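Local atomic coordinates of yncA (Salmonella typhimurium, PDB entry 3DR6), a protein that probably transfers an acetyl group from acetyl-coenzyme A to an acceptor substrate, as a putative acetyltransferase of the GNAT family. Residues Arg106-Ala111 with Leu163-His168. Sequence-based numbering, arbitrary orientation.
Sequences RLIDEA and LQLDEH
L165 points its fork at helix 99-113, and each prong meets a different helix residue. L165 CD1 lies 3.7 Å from A111 CB. L165 CD2 lies 3.9 Å from I108 CG2. I108 and A111 are three residues apart, so they sit about one turn from each other on the same side of the helix. The small A111 gives a shallow place for CD1, while the bulkier I108 stands as a bump beside CD2. I108 also has two arms. I108 CG2, anti to the backbone N, meets L165 CD2; CG1, beside the backbone N (chi1 -73°), carries I108 CD1 to 3.9 Å from L163 CD2. The I108 and L163 side chains cross at about a right angle. L163 and L165 are two apart on an extended chain, with Q164 between them turned the other way, so both face the helix. M119 of the neighbouring strand 118-124 also touches I108 and A111. The contact thus joins the end of strand 154-164 to a helix packed on the central GNAT sheet. Polar links lie around it: the L165 carbonyl oxygen accepts from R112 NE, and D166 OD2 is hydrogen-bonded to H117 ND1. The contact itself is methyl against methyl, so it probably rests on close packing and the exclusion of water rather than on directional bonds.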
loop_
_atom_site.group_PDB
_atom_site.type_symbol
_atom_site.label_atom_id
_atom_site.label_comp_id
_atom_site.label_asym_id
_atom_site.label_seq_id
_atom_site.Cartn_x
_atom_site.Cartn_y
_atom_site.Cartn_z
ATOM N N ARG C 106 22.347 -4.932 4.010
ATOM C CA ARG C 106 22.658 -3.730 4.791
ATOM C C ARG C 106 21.372 -2.971 5.192
ATOM O O ARG C 106 21.223 -2.539 6.353
ATOM C CB ARG C 106 23.618 -2.822 4.031
ATOM C CG ARG C 106 23.914 -1.477 4.723
ATOM C CD ARG C 106 24.580 -1.626 6.114
ATOM N NE ARG C 106 24.647 -0.326 6.790
ATOM C CZ ARG C 106 25.576 0.609 6.549
ATOM N NH1 ARG C 106 26.544 0.408 5.652
ATOM N NH2 ARG C 106 25.540 1.760 7.207
ATOM N N LEU C 107 20.441 -2.849 4.244
ATOM C CA LEU C 107 19.148 -2.194 4.482
ATOM C C LEU C 107 18.377 -2.814 5.655
ATOM O O LEU C 107 17.826 -2.108 6.506
ATOM C CB LEU C 107 18.293 -2.252 3.209
ATOM C CG LEU C 107 17.193 -1.214 3.093
ATOM C CD1 LEU C 107 17.805 0.224 3.031
ATOM C CD2 LEU C 107 16.304 -1.533 1.884
ATOM N N ILE C 108 18.369 -4.139 5.693
ATOM C CA ILE C 108 17.684 -4.896 6.746
ATOM C C ILE C 108 18.241 -4.541 8.129
ATOM O O ILE C 108 17.489 -4.387 9.081
ATOM C CB ILE C 108 17.807 -6.413 6.499
ATOM C CG1 ILE C 108 16.921 -6.836 5.329
ATOM C CG2 ILE C 108 17.453 -7.217 7.755
ATOM C CD1 ILE C 108 17.351 -8.157 4.664
ATOM N N ASP C 109 19.561 -4.398 8.209
ATOM C CA ASP C 109 20.238 -3.997 9.431
ATOM C C ASP C 109 19.756 -2.631 9.879
ATOM O O ASP C 109 19.499 -2.424 11.065
ATOM C CB ASP C 109 21.747 -3.912 9.191
ATOM C CG ASP C 109 22.388 -5.266 8.984
ATOM O OD1 ASP C 109 21.825 -6.281 9.428
ATOM O OD2 ASP C 109 23.480 -5.298 8.371
ATOM N N GLU C 110 19.632 -1.709 8.920
ATOM C CA GLU C 110 19.170 -0.350 9.202
ATOM C C GLU C 110 17.726 -0.376 9.658
ATOM O O GLU C 110 17.365 0.352 10.568
ATOM C CB GLU C 110 19.357 0.591 8.003
ATOM C CG GLU C 110 20.827 0.839 7.595
ATOM C CD GLU C 110 21.711 1.368 8.722
ATOM O OE1 GLU C 110 21.212 2.119 9.603
ATOM O OE2 GLU C 110 22.915 1.025 8.722
ATOM N N ALA C 111 16.913 -1.242 9.053
ATOM C CA ALA C 111 15.521 -1.416 9.473
ATOM C C ALA C 111 15.420 -1.855 10.950
ATOM O O ALA C 111 14.634 -1.295 11.715
ATOM C CB ALA C 111 14.782 -2.399 8.530
ATOM N N LEU C 163 9.781 -10.249 5.416
ATOM C CA LEU C 163 10.733 -10.769 6.392
ATOM C C LEU C 163 10.410 -10.140 7.728
ATOM O O LEU C 163 10.436 -8.905 7.864
ATOM C CB LEU C 163 12.185 -10.427 5.995
ATOM C CG LEU C 163 13.272 -10.736 7.042
ATOM C CD1 LEU C 163 13.395 -12.270 7.253
ATOM C CD2 LEU C 163 14.605 -10.154 6.584
ATOM N N GLN C 164 10.092 -10.974 8.708
ATOM C CA GLN C 164 9.884 -10.482 10.081
ATOM C C GLN C 164 11.254 -10.288 10.720
ATOM O O GLN C 164 12.121 -11.166 10.658
ATOM C CB GLN C 164 9.006 -11.457 10.881
ATOM C CG GLN C 164 8.518 -10.847 12.180
ATOM C CD GLN C 164 7.494 -11.696 12.903
ATOM O OE1 GLN C 164 6.461 -12.060 12.328
ATOM N NE2 GLN C 164 7.755 -11.988 14.175
ATOM N N LEU C 165 11.448 -9.119 11.327
ATOM C CA LEU C 165 12.768 -8.681 11.791
ATOM C C LEU C 165 13.090 -8.979 13.272
ATOM O O LEU C 165 14.247 -8.899 13.685
ATOM C CB LEU C 165 12.926 -7.180 11.487
ATOM C CG LEU C 165 12.809 -6.824 9.991
ATOM C CD1 LEU C 165 12.946 -5.311 9.745
ATOM C CD2 LEU C 165 13.875 -7.590 9.190
ATOM N N ASP C 166 12.068 -9.342 14.052
ATOM C CA ASP C 166 12.244 -9.650 15.482
ATOM C C ASP C 166 11.015 -10.403 15.965
ATOM O O ASP C 166 9.988 -10.409 15.290
ATOM C CB ASP C 166 12.392 -8.351 16.288
ATOM C CG ASP C 166 11.090 -7.527 16.308
ATOM O OD1 ASP C 166 10.233 -7.779 17.187
ATOM O OD2 ASP C 166 10.938 -6.606 15.468
ATOM N N GLU C 167 11.120 -11.021 17.131
ATOM C CA GLU C 167 9.992 -11.735 17.710
ATOM C C GLU C 167 9.529 -11.112 19.023
ATOM O O GLU C 167 8.909 -11.781 19.848
ATOM C CB GLU C 167 10.327 -13.226 17.862
ATOM C CG GLU C 167 10.455 -13.855 16.486
ATOM C CD GLU C 167 10.838 -15.305 16.524
ATOM O OE1 GLU C 167 11.842 -15.640 17.189
ATOM O OE2 GLU C 167 10.142 -16.104 15.852
ATOM N N HIS C 168 9.794 -9.813 19.189
ATOM C CA HIS C 168 9.353 -9.081 20.388
ATOM C C HIS C 168 7.881 -8.712 20.364
ATOM O O HIS C 168 7.214 -8.713 19.302
ATOM C CB HIS C 168 10.189 -7.816 20.586
ATOM C CG HIS C 168 11.450 -8.054 21.347
ATOM N ND1 HIS C 168 12.558 -8.650 20.782
ATOM C CD2 HIS C 168 11.783 -7.777 22.627
ATOM C CE1 HIS C 168 13.513 -8.756 21.694
ATOM N NE2 HIS C 168 13.065 -8.233 22.823
#